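Local structure of NAD(P)H-FMN oxidoreductase (Bacillus subtilis, 5LVA) at residues L4-H9 with I60-P65; D23-A28 with Q165-V170; D35-Y40 with P72-K77; K99-A104 with T140-P145. The protein binds flavin mononucleotide in a flavodoxin-like fold and probably works as an NAD(P)H-dependent flavin reductase or quinone dehydrogenase that passes electrons through this cofactor. All blocks are in the same frame, centred on the assembly; numbering follows the deposited sequence.

Contact 1: residues L4-H9 with I60-P65. With FMN (flavin mononucleotide), chain C.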
# COMPACT_ATOMS: atom_id res chain seq x y z
N LEU A 4 -7.91 5.10 -4.29
CA LEU A 4 -7.76 5.30 -2.86
C LEU A 4 -6.37 4.87 -2.41
O LEU A 4 -6.00 3.72 -2.56
CB LEU A 4 -8.84 4.51 -2.11
CG LEU A 4 -8.91 4.59 -0.59
CD1 LEU A 4 -9.26 5.99 -0.12
CD2 LEU A 4 -9.92 3.60 -0.09
N VAL A 5 -5.57 5.80 -1.89
CA VAL A 5 -4.24 5.48 -1.41
C VAL A 5 -4.23 5.49 0.10
O VAL A 5 -4.30 6.55 0.72
CB VAL A 5 -3.14 6.46 -1.90
CG1 VAL A 5 -1.78 6.04 -1.38
CG2 VAL A 5 -3.12 6.56 -3.42
N LEU A 6 -4.15 4.31 0.69
CA LEU A 6 -4.08 4.21 2.13
C LEU A 6 -2.62 4.15 2.58
O LEU A 6 -1.97 3.13 2.40
CB LEU A 6 -4.85 2.98 2.60
CG LEU A 6 -6.26 2.88 2.02
CD1 LEU A 6 -6.94 1.60 2.44
CD2 LEU A 6 -7.06 4.06 2.48
N ALA A 7 -2.11 5.24 3.15
CA ALA A 7 -0.71 5.28 3.56
C ALA A 7 -0.56 4.90 5.01
O ALA A 7 -1.26 5.42 5.87
CB ALA A 7 -0.12 6.64 3.30
N PHE A 8 0.34 3.96 5.29
CA PHE A 8 0.57 3.49 6.64
C PHE A 8 2.01 3.72 7.08
O PHE A 8 2.88 2.88 6.87
CB PHE A 8 0.22 2.01 6.78
CG PHE A 8 -1.24 1.69 6.59
CD1 PHE A 8 -1.77 1.51 5.33
CD2 PHE A 8 -2.06 1.50 7.69
CE1 PHE A 8 -3.10 1.19 5.15
CE2 PHE A 8 -3.39 1.18 7.51
CZ PHE A 8 -3.91 1.02 6.24
N HIS A 9 2.25 4.86 7.69
CA HIS A 9 3.54 5.21 8.22
C HIS A 9 3.34 5.85 9.58
O HIS A 9 2.54 6.76 9.73
CB HIS A 9 4.27 6.14 7.27
CG HIS A 9 5.70 6.34 7.61
ND1 HIS A 9 6.12 6.79 8.84
CD2 HIS A 9 6.82 6.15 6.88
CE1 HIS A 9 7.44 6.87 8.86
NE2 HIS A 9 7.89 6.48 7.68
N ILE A 60 -7.54 0.28 -4.86
CA ILE A 60 -7.04 0.55 -3.51
C ILE A 60 -5.54 0.27 -3.41
O ILE A 60 -5.08 -0.82 -3.74
CB ILE A 60 -7.78 -0.29 -2.49
CG1 ILE A 60 -9.27 -0.17 -2.75
CG2 ILE A 60 -7.43 0.17 -1.09
CD1 ILE A 60 -10.09 -0.93 -1.80
N VAL A 61 -4.80 1.27 -2.96
CA VAL A 61 -3.35 1.20 -2.88
C VAL A 61 -2.89 1.24 -1.44
O VAL A 61 -3.15 2.20 -0.74
CB VAL A 61 -2.70 2.36 -3.64
CG1 VAL A 61 -1.21 2.34 -3.46
CG2 VAL A 61 -3.06 2.30 -5.11
N PHE A 62 -2.21 0.19 -1.01
CA PHE A 62 -1.65 0.17 0.34
C PHE A 62 -0.20 0.62 0.28
O PHE A 62 0.64 -0.06 -0.29
CB PHE A 62 -1.77 -1.23 0.94
CG PHE A 62 -3.18 -1.73 1.05
CD1 PHE A 62 -3.80 -2.36 -0.02
CD2 PHE A 62 -3.90 -1.55 2.22
CE1 PHE A 62 -5.11 -2.81 0.09
CE2 PHE A 62 -5.21 -1.99 2.33
CZ PHE A 62 -5.81 -2.63 1.26
N GLN A 63 0.07 1.79 0.86
CA GLN A 63 1.40 2.36 0.84
C GLN A 63 2.02 2.31 2.22
O GLN A 63 1.44 2.79 3.18
CB GLN A 63 1.36 3.80 0.34
CG GLN A 63 2.73 4.43 0.19
CD GLN A 63 2.68 5.89 -0.23
OE1 GLN A 63 1.75 6.35 -0.87
NE2 GLN A 63 3.72 6.63 0.13
N PHE A 64 3.21 1.72 2.32
CA PHE A 64 3.86 1.58 3.61
C PHE A 64 5.33 1.32 3.45
O PHE A 64 5.77 0.96 2.38
CB PHE A 64 3.20 0.46 4.44
CG PHE A 64 3.14 -0.88 3.74
CD1 PHE A 64 2.04 -1.22 2.96
CD2 PHE A 64 4.15 -1.82 3.90
CE1 PHE A 64 1.98 -2.43 2.35
CE2 PHE A 64 4.08 -3.03 3.29
CZ PHE A 64 3.00 -3.34 2.51
N PRO A 65 6.12 1.56 4.51
CA PRO A 65 7.50 1.10 4.46
C PRO A 65 7.56 -0.38 4.81
O PRO A 65 6.75 -0.84 5.61
CB PRO A 65 8.19 1.95 5.52
CG PRO A 65 7.13 2.22 6.50
CD PRO A 65 5.88 2.41 5.69
N1 FMN C . 14.11 -2.47 5.08
C2 FMN C . 14.16 -3.65 4.36
O2 FMN C . 14.65 -3.66 3.24
N3 FMN C . 13.66 -4.81 4.88
C4 FMN C . 13.11 -4.83 6.13
O4 FMN C . 12.67 -5.90 6.55
C4A FMN C . 13.05 -3.65 6.87
N5 FMN C . 12.50 -3.64 8.13
C5A FMN C . 12.43 -2.48 8.86
C6 FMN C . 11.87 -2.50 10.13
C7 FMN C . 11.77 -1.36 10.89
C7M FMN C . 11.15 -1.43 12.26
C8 FMN C . 12.27 -0.16 10.37
C8M FMN C . 12.19 1.11 11.16
C9 FMN C . 12.84 -0.14 9.10
C9A FMN C . 12.92 -1.29 8.34
N10 FMN C . 13.49 -1.29 7.07
C10 FMN C . 13.55 -2.47 6.34
C1' FMN C . 13.99 -0.01 6.47
C2' FMN C . 12.71 0.63 5.87
O2' FMN C . 12.11 -0.22 4.90
C3' FMN C . 12.85 2.07 5.35
O3' FMN C . 13.14 2.84 6.49
C4' FMN C . 11.54 2.55 4.69
O4' FMN C . 11.22 1.66 3.67
C5' FMN C . 11.48 3.91 4.01
O5' FMN C . 11.38 4.92 4.98
P FMN C . 10.44 6.23 4.99
O1P FMN C . 9.96 6.26 6.39
O2P FMN C . 11.28 7.41 4.63
O3P FMN C . 9.24 6.22 4.11

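Contact 2: residues D23-A28 with Q165-V170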
# COMPACT_ATOMS: atom_id res chain seq x y z
N ASP A 23 3.56 13.21 -1.56
CA ASP A 23 3.49 14.60 -2.03
C ASP A 23 3.09 14.74 -3.49
O ASP A 23 2.44 15.71 -3.87
CB ASP A 23 4.84 15.30 -1.83
CG ASP A 23 5.07 15.75 -0.40
OD1 ASP A 23 4.10 15.87 0.36
OD2 ASP A 23 6.25 15.99 -0.05
N THR A 24 3.49 13.77 -4.30
CA THR A 24 3.27 13.84 -5.73
C THR A 24 1.81 13.63 -6.12
O THR A 24 1.45 13.82 -7.27
CB THR A 24 4.13 12.81 -6.46
OG1 THR A 24 3.62 11.50 -6.18
CG2 THR A 24 5.55 12.88 -5.98
N LEU A 25 0.97 13.24 -5.16
CA LEU A 25 -0.43 12.92 -5.44
C LEU A 25 -1.45 13.92 -4.85
O LEU A 25 -2.66 13.76 -5.04
CB LEU A 25 -0.74 11.52 -4.93
CG LEU A 25 -0.07 10.32 -5.63
CD1 LEU A 25 -0.42 9.04 -4.92
CD2 LEU A 25 -0.49 10.21 -7.09
N LYS A 26 -0.98 14.95 -4.16
CA LYS A 26 -1.87 15.90 -3.49
C LYS A 26 -2.62 16.84 -4.43
O LYS A 26 -3.07 17.91 -4.01
CB LYS A 26 -1.09 16.78 -2.49
CG LYS A 26 -0.23 16.05 -1.47
CD LYS A 26 0.82 17.01 -0.90
CE LYS A 26 1.11 16.71 0.57
NZ LYS A 26 0.92 15.26 0.88
N ASP A 27 -2.76 16.46 -5.69
CA ASP A 27 -3.38 17.35 -6.66
C ASP A 27 -3.80 16.56 -7.89
O ASP A 27 -4.49 17.08 -8.75
CB ASP A 27 -2.42 18.48 -7.05
CG ASP A 27 -1.05 17.97 -7.48
OD1 ASP A 27 -0.63 16.88 -7.00
OD2 ASP A 27 -0.39 18.65 -8.30
N ALA A 28 -3.36 15.31 -7.97
CA ALA A 28 -3.82 14.44 -9.02
C ALA A 28 -5.32 14.23 -8.85
O ALA A 28 -5.77 13.76 -7.81
CB ALA A 28 -3.09 13.12 -8.99
N GLN A 165 8.26 7.98 -10.48
CA GLN A 165 7.97 6.63 -10.94
C GLN A 165 6.83 6.02 -10.15
O GLN A 165 6.02 5.27 -10.68
CB GLN A 165 9.22 5.75 -10.85
CG GLN A 165 10.21 5.97 -11.96
CD GLN A 165 9.59 5.81 -13.32
OE1 GLN A 165 8.70 4.98 -13.51
NE2 GLN A 165 10.05 6.59 -14.28
N TYR A 166 6.78 6.36 -8.87
CA TYR A 166 5.69 5.95 -8.01
C TYR A 166 4.38 6.49 -8.56
O TYR A 166 3.40 5.76 -8.69
CB TYR A 166 5.94 6.43 -6.58
CG TYR A 166 4.73 6.52 -5.68
CD1 TYR A 166 3.94 7.65 -5.65
CD2 TYR A 166 4.42 5.49 -4.81
CE1 TYR A 166 2.84 7.74 -4.82
CE2 TYR A 166 3.33 5.57 -3.97
CZ TYR A 166 2.55 6.70 -3.98
OH TYR A 166 1.46 6.78 -3.14
N ARG A 167 4.37 7.77 -8.91
CA ARG A 167 3.17 8.42 -9.38
C ARG A 167 2.67 7.79 -10.67
O ARG A 167 1.48 7.57 -10.83
CB ARG A 167 3.42 9.92 -9.60
CG ARG A 167 2.14 10.73 -9.77
CD ARG A 167 2.41 12.07 -10.40
NE ARG A 167 1.30 13.00 -10.20
CZ ARG A 167 0.36 13.27 -11.09
NH1 ARG A 167 0.39 12.70 -12.28
NH2 ARG A 167 -0.60 14.13 -10.80
N GLU A 168 3.58 7.49 -11.58
CA GLU A 168 3.16 6.91 -12.84
C GLU A 168 2.57 5.52 -12.62
O GLU A 168 1.60 5.15 -13.27
CB GLU A 168 4.32 6.85 -13.82
CG GLU A 168 3.93 6.16 -15.10
CD GLU A 168 5.03 6.13 -16.13
OE1 GLU A 168 5.94 6.99 -16.04
OE2 GLU A 168 4.98 5.26 -17.02
N HIS A 169 3.16 4.78 -11.70
CA HIS A 169 2.75 3.40 -11.46
C HIS A 169 1.37 3.32 -10.83
O HIS A 169 0.56 2.49 -11.20
CB HIS A 169 3.76 2.70 -10.57
CG HIS A 169 3.64 1.21 -10.61
ND1 HIS A 169 2.82 0.50 -9.76
CD2 HIS A 169 4.22 0.29 -11.42
CE1 HIS A 169 2.92 -0.78 -10.03
NE2 HIS A 169 3.76 -0.94 -11.04
N VAL A 170 1.13 4.19 -9.87
CA VAL A 170 -0.13 4.22 -9.15
C VAL A 170 -1.28 4.64 -10.07
O VAL A 170 -2.43 4.28 -9.84
CB VAL A 170 -0.03 5.18 -7.93
CG1 VAL A 170 -1.39 5.51 -7.36
CG2 VAL A 170 0.86 4.56 -6.87

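Contact 3: residues D35-Y40 with P72-K77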
# COMPACT_ATOMS: atom_id res chain seq x y z
N ASP A 35 -3.67 9.45 5.40
CA ASP A 35 -2.60 9.16 6.33
C ASP A 35 -3.25 8.51 7.53
O ASP A 35 -3.76 9.21 8.42
CB ASP A 35 -1.87 10.44 6.71
CG ASP A 35 -0.75 10.23 7.71
OD1 ASP A 35 -0.65 9.16 8.32
OD2 ASP A 35 0.03 11.16 7.88
N LEU A 36 -3.24 7.19 7.57
CA LEU A 36 -4.05 6.50 8.55
C LEU A 36 -3.57 6.62 9.99
O LEU A 36 -4.38 6.70 10.89
CB LEU A 36 -4.19 5.04 8.16
CG LEU A 36 -5.33 4.98 7.16
CD1 LEU A 36 -4.82 4.83 5.74
CD2 LEU A 36 -6.31 3.93 7.52
N TYR A 37 -2.26 6.64 10.20
CA TYR A 37 -1.74 6.83 11.55
C TYR A 37 -2.11 8.21 12.08
O TYR A 37 -2.31 8.40 13.27
CB TYR A 37 -0.22 6.65 11.58
CG TYR A 37 0.23 5.25 11.88
CD1 TYR A 37 0.28 4.79 13.17
CD2 TYR A 37 0.59 4.39 10.86
CE1 TYR A 37 0.69 3.51 13.46
CE2 TYR A 37 1.00 3.10 11.14
CZ TYR A 37 1.04 2.67 12.43
OH TYR A 37 1.45 1.40 12.71
N GLN A 38 -2.18 9.17 11.18
CA GLN A 38 -2.63 10.51 11.51
C GLN A 38 -4.11 10.52 11.90
O GLN A 38 -4.49 11.12 12.89
CB GLN A 38 -2.37 11.45 10.34
CG GLN A 38 -3.41 12.53 10.11
CD GLN A 38 -3.03 13.83 10.75
OE1 GLN A 38 -1.89 14.28 10.65
NE2 GLN A 38 -3.99 14.46 11.42
N GLU A 39 -4.96 9.84 11.13
CA GLU A 39 -6.38 9.86 11.40
C GLU A 39 -6.77 9.02 12.59
O GLU A 39 -7.74 9.32 13.27
CB GLU A 39 -7.17 9.39 10.18
CG GLU A 39 -6.88 10.22 8.95
CD GLU A 39 -7.98 10.15 7.93
OE1 GLU A 39 -9.02 9.52 8.20
OE2 GLU A 39 -7.81 10.73 6.85
N TYR A 40 -6.03 7.95 12.85
CA TYR A 40 -6.32 7.11 14.00
C TYR A 40 -5.10 7.00 14.88
O TYR A 40 -4.44 5.97 14.89
CB TYR A 40 -6.78 5.72 13.57
CG TYR A 40 -7.95 5.69 12.61
CD1 TYR A 40 -9.19 6.12 13.01
CD2 TYR A 40 -7.79 5.23 11.31
CE1 TYR A 40 -10.26 6.09 12.15
CE2 TYR A 40 -8.86 5.20 10.45
CZ TYR A 40 -10.09 5.64 10.88
OH TYR A 40 -11.16 5.61 10.04
N PRO A 72 3.76 -1.89 8.64
CA PRO A 72 3.53 -1.45 10.02
C PRO A 72 2.27 -2.08 10.60
O PRO A 72 1.40 -2.46 9.84
CB PRO A 72 3.36 0.05 9.88
CG PRO A 72 4.14 0.40 8.69
CD PRO A 72 3.99 -0.75 7.74
N PRO A 73 2.18 -2.19 11.93
CA PRO A 73 1.06 -2.97 12.48
C PRO A 73 -0.34 -2.38 12.27
O PRO A 73 -1.31 -3.12 12.40
CB PRO A 73 1.39 -3.06 13.97
CG PRO A 73 2.53 -2.22 14.21
CD PRO A 73 3.20 -1.89 12.94
N LEU A 74 -0.47 -1.11 11.93
CA LEU A 74 -1.80 -0.53 11.78
C LEU A 74 -2.51 -1.08 10.53
O LEU A 74 -3.73 -1.20 10.50
CB LEU A 74 -1.73 0.99 11.72
CG LEU A 74 -3.09 1.68 11.60
CD1 LEU A 74 -4.02 1.23 12.71
CD2 LEU A 74 -2.95 3.18 11.56
N LEU A 75 -1.73 -1.43 9.52
CA LEU A 75 -2.29 -2.06 8.34
C LEU A 75 -2.81 -3.46 8.66
O LEU A 75 -3.90 -3.82 8.24
CB LEU A 75 -1.26 -2.13 7.21
CG LEU A 75 -1.66 -2.94 5.98
CD1 LEU A 75 -3.03 -2.55 5.46
CD2 LEU A 75 -0.63 -2.79 4.88
N LYS A 76 -2.04 -4.23 9.42
CA LYS A 76 -2.50 -5.55 9.86
C LYS A 76 -3.82 -5.47 10.62
O LYS A 76 -4.73 -6.27 10.38
CB LYS A 76 -1.44 -6.23 10.73
CG LYS A 76 -1.71 -7.71 10.90
CD LYS A 76 -1.94 -8.34 9.53
CE LYS A 76 -2.61 -9.68 9.60
NZ LYS A 76 -4.02 -9.68 10.05
N LYS A 77 -3.90 -4.51 11.54
CA LYS A 77 -5.13 -4.23 12.27
C LYS A 77 -6.25 -3.76 11.36
O LYS A 77 -7.41 -4.12 11.55
CB LYS A 77 -4.86 -3.18 13.34
CG LYS A 77 -6.01 -2.94 14.27
CD LYS A 77 -5.62 -1.96 15.34
CE LYS A 77 -4.72 -2.59 16.36
NZ LYS A 77 -4.43 -1.63 17.46

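Contact 4: residues K99-A104 with T140-P145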
# COMPACT_ATOMS: atom_id res chain seq x y z
N LYS A 99 -12.57 -4.82 -7.87
CA LYS A 99 -11.70 -3.66 -7.68
C LYS A 99 -10.24 -4.06 -7.80
O LYS A 99 -9.91 -5.22 -7.62
CB LYS A 99 -11.97 -3.00 -6.32
CG LYS A 99 -13.37 -2.43 -6.17
CD LYS A 99 -13.59 -1.82 -4.79
CE LYS A 99 -15.00 -1.28 -4.64
NZ LYS A 99 -15.24 -0.06 -5.45
N GLU A 100 -9.38 -3.10 -8.09
CA GLU A 100 -7.95 -3.35 -8.16
C GLU A 100 -7.28 -3.17 -6.80
O GLU A 100 -7.74 -2.38 -5.98
CB GLU A 100 -7.29 -2.44 -9.20
CG GLU A 100 -7.63 -2.82 -10.63
CD GLU A 100 -7.18 -1.78 -11.65
OE1 GLU A 100 -7.30 -0.56 -11.38
OE2 GLU A 100 -6.72 -2.18 -12.74
N PHE A 101 -6.20 -3.91 -6.59
CA PHE A 101 -5.52 -4.01 -5.32
C PHE A 101 -4.04 -3.90 -5.62
O PHE A 101 -3.50 -4.71 -6.34
CB PHE A 101 -5.87 -5.34 -4.65
CG PHE A 101 -5.23 -5.59 -3.30
CD1 PHE A 101 -3.85 -5.66 -3.15
CD2 PHE A 101 -6.03 -5.90 -2.20
CE1 PHE A 101 -3.30 -5.93 -1.92
CE2 PHE A 101 -5.47 -6.19 -0.97
CZ PHE A 101 -4.11 -6.20 -0.83
N MET A 102 -3.36 -2.90 -5.08
CA MET A 102 -1.92 -2.87 -5.28
C MET A 102 -1.18 -2.40 -4.03
O MET A 102 -1.74 -1.77 -3.14
CB MET A 102 -1.57 -2.03 -6.50
CG MET A 102 -1.30 -0.57 -6.29
SD MET A 102 -0.29 0.10 -7.64
CE MET A 102 1.24 -0.67 -7.20
N VAL A 103 0.09 -2.76 -3.97
CA VAL A 103 0.95 -2.43 -2.85
C VAL A 103 2.03 -1.49 -3.33
O VAL A 103 2.60 -1.70 -4.37
CB VAL A 103 1.59 -3.71 -2.23
CG1 VAL A 103 2.69 -3.35 -1.22
CG2 VAL A 103 0.54 -4.56 -1.58
N ALA A 104 2.30 -0.44 -2.56
CA ALA A 104 3.44 0.43 -2.84
C ALA A 104 4.33 0.42 -1.62
O ALA A 104 3.95 0.93 -0.58
CB ALA A 104 2.99 1.84 -3.19
N THR A 140 -10.42 -9.07 -5.27
CA THR A 140 -9.81 -7.98 -6.01
C THR A 140 -8.77 -8.49 -7.00
O THR A 140 -8.31 -9.62 -6.89
CB THR A 140 -9.18 -6.97 -5.06
OG1 THR A 140 -8.35 -7.65 -4.13
CG2 THR A 140 -10.25 -6.25 -4.30
N THR A 141 -8.42 -7.66 -7.97
CA THR A 141 -7.39 -8.01 -8.94
C THR A 141 -6.04 -7.51 -8.45
O THR A 141 -5.86 -6.31 -8.24
CB THR A 141 -7.70 -7.40 -10.30
OG1 THR A 141 -8.95 -7.90 -10.77
CG2 THR A 141 -6.60 -7.72 -11.31
N TYR A 142 -5.08 -8.42 -8.28
CA TYR A 142 -3.78 -8.06 -7.73
C TYR A 142 -2.85 -7.52 -8.80
O TYR A 142 -2.44 -8.24 -9.69
CB TYR A 142 -3.13 -9.26 -7.02
CG TYR A 142 -1.92 -8.86 -6.22
CD1 TYR A 142 -2.06 -8.20 -5.01
CD2 TYR A 142 -0.63 -9.10 -6.69
CE1 TYR A 142 -0.96 -7.80 -4.28
CE2 TYR A 142 0.47 -8.71 -5.96
CZ TYR A 142 0.29 -8.05 -4.75
OH TYR A 142 1.36 -7.64 -3.99
N LEU A 143 -2.51 -6.24 -8.69
CA LEU A 143 -1.64 -5.55 -9.63
C LEU A 143 -0.19 -5.65 -9.19
O LEU A 143 0.08 -5.87 -8.02
CB LEU A 143 -2.06 -4.08 -9.73
CG LEU A 143 -3.49 -3.77 -10.13
CD1 LEU A 143 -3.72 -2.28 -10.08
CD2 LEU A 143 -3.78 -4.28 -11.51
N PRO A 144 0.76 -5.48 -10.12
CA PRO A 144 2.17 -5.52 -9.73
C PRO A 144 2.47 -4.42 -8.72
O PRO A 144 1.98 -3.31 -8.89
CB PRO A 144 2.91 -5.26 -11.03
CG PRO A 144 1.92 -5.43 -12.09
CD PRO A 144 0.61 -5.10 -11.53
N PRO A 145 3.28 -4.71 -7.70
CA PRO A 145 3.50 -3.67 -6.70
C PRO A 145 4.37 -2.53 -7.21
O PRO A 145 5.02 -2.63 -8.25
CB PRO A 145 4.22 -4.43 -5.58
CG PRO A 145 4.94 -5.48 -6.27
CD PRO A 145 4.10 -5.90 -7.45
O HOH W 1 0.40 -4.96 -5.71

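Contact 1: residues L4-H9 with I60-P65
Leu6 and Phe62 lie side by side on one face of the central sheet, pointing the same way, with Leu6 CD1 4.0 Å from Phe62 CE2. That methyl also packs against Ile60, CD1 to CG2 3.8 Å, since CG of Leu6 stands anti to its carbonyl carbon (chi1 -50°) and CD1 then extends across to the neighbouring strand. Phe8 continues the row: its CE1 comes to the edge of the Phe62 ring, near that ring's plane and 4.1 Å from CD2. Helix 73-82 covers this layer with Leu75 and Trp78, the latter edge-to-face with Phe62.

On the other face Val5 CG2 rests 4.2 Å from Val61 CB, while Val5 CG1 touches OE1 of Gln63. The Gln63 chain is extended; NE2 is bonded to Asn18 OD1, while OE1 probably pairs with the hydroxyl of Tyr166, modelled implausibly close.

Between the faces run four parallel-strand hydrogen bonds. Leu4 O takes Val61 N (2.8 Å) and Leu6 O takes Gln63 N (2.9 Å); in return Leu6 N gives to Val61 O and Phe8 N to Gln63 O. Past the last of these the strands reach the cofactor. Pro65 CG packs against His9 CD2 (4.0 Å) and its CB against the ribityl C4' of FMN. His9 NE2 donates to phosphate O1P across a very short modelled distance, while ND1 is bonded to Asn11 N. Parallel strands that carry the flavin site at their carboxyl ends, here phosphate at His9 and ribityl chain at Pro65, are characteristic of the flavodoxin-like fold.

Contact 2: residues D23-A28 with Q165-V170
The apolar contact centres on Leu25, whose side chain crosses that of Tyr166 at about a right angle so that Leu25 CD1 lies 3.5 Å from Tyr166 CE1. The same methyl approaches Val170 CG1 at 4.4 Å, and the other, CD2, sits 3.8 Å from Arg167 CG. Tyr166 is fixed from a further side as well, where Phe21 stacks on its ring.

The polar contact rests on Arg167. With CG anti to the backbone N (chi1 -166°) and the chain extended as far as NE, the side chain runs past that of Thr24 in the opposite direction, and NE donates to Thr24 O, 3.0 Å away and at 160°. The acceptor lies in the guanidinium plane, at its edge. Beyond NE, NH2 leans against Ala28 CB.

Thr24 mixes both kinds. Its OG1 faces the edge of the Tyr166 ring, 3.9 Å from CD1, and is bonded to Phe21 O.

A leucine in place of Arg167 would probably leave the Thr24 carbonyl without this donor and bare the methyl of Ala28. The chemistry implies a loop pinned to helix 156-171 in two ways, by apolar packing of Leu25 and by one directed bond from Arg167.

Contact 3: residues D35-Y40 with P72-K77
Tyr37 and Leu74 slide past each other in opposite directions, brought together by their torsions: chi1 of Tyr37 at -91° sends the ring out from helix 36-39, and Leu74 holds CG anti to its backbone N (chi1 -179°), which lays its branch back beneath that ring. The contact joins two helices that follow parallel strands of the flavodoxin-like fold, the short 36-39 after strand 31-35 and the beginning of helix 73-82 after strand 59-65.

Leu74 CD2 stands over the centre of the Tyr37 ring in a CH-pi contact, 3.7 Å from the centroid and 8° off the normal. CB of Leu74 packs under the far end of the ring, near CZ. The same CD2 reaches Leu36 CB at 4.1 Å, so one methyl serves two successive residues of the short helix. Pro72 CB takes the ring edge, 4.1 Å from Tyr37 CE2, and is itself lodged against Phe64 and Pro65.

Helix 36-39 is N-capped by Asp35, whose OD1 accepts from Gln38 N at 3.2 Å, the donor lying above the carboxylate plane. In the first turn of the other helix, Leu74 N gives a long, bent hydrogen bond to Tyr37 OH, 3.3 Å away.

Contact 4: residues K99-A104 with T140-P145
Phe101 meets Thr140 with its base and one ring edge and Tyr142 with the other. CB lies 3.4 Å from Thr140 OG1, and CD2 stays by that oxygen, which is bonded to Ser135. On the other branch CD1 touches Tyr142 CD1 at 3.6 Å, and CE1, in the plane of the tyrosine ring, reaches its CE1 at 3.8 Å. The two rings are oblique, their planes at 42°. CG anti to the backbone N (chi1 -180°) carries the ring between these partners, and CE2 ends against Phe62 of the next strand. An alanine at Phe101 is likely to open a gap between Tyr142 and Phe62, leaving the tyrosine ring freer to turn.

The backbones pair in parallel: Lys99 O accepts from Thr141 N, Phe101 N gives to Thr141 O, and Leu143 N to Phe101 O (3.0 Å). Beyond them the pairing is interrupted; a water accepts from Val103 N (2.8 Å) and donates to Leu143 O, and Pro145 rather than Pro144 comes opposite Val103. On the face away from Phe101, Leu143 CD1 packs 3.7 Å from Glu100 CB, while the glutamate's OE1 forms a salt bridge with Arg59.

The outermost strand 141-148 is thus joined to 100-106, with helix 129-138 over Phe101 and Tyr142, and helix 156-171 on the side of Met102 and Ala104.

From the N terminus, strand 3-7 enters contact 1, which closes the loop through strand 31-35 and helix 47-56 onto strand 59-65. Contact 2 opens after helix 17-23 and waits until helix 156-171 to close, so it crosses contact 1 and encloses contacts 3 and 4. Contact 3 opens just after strand 31-35, crosses contact 1, and closes at helix 73-82. Contact 4 opens only after contacts 1 and 3 have closed, and adds the outermost strand. Contacts 1 and 4 build neighbouring parts of one sheet, sharing the boundary between strands 59-65 and 100-106; contact 2 ties the loop after helix 17-23 to the last helix, and contact 3 joins two helices flanking the sheet.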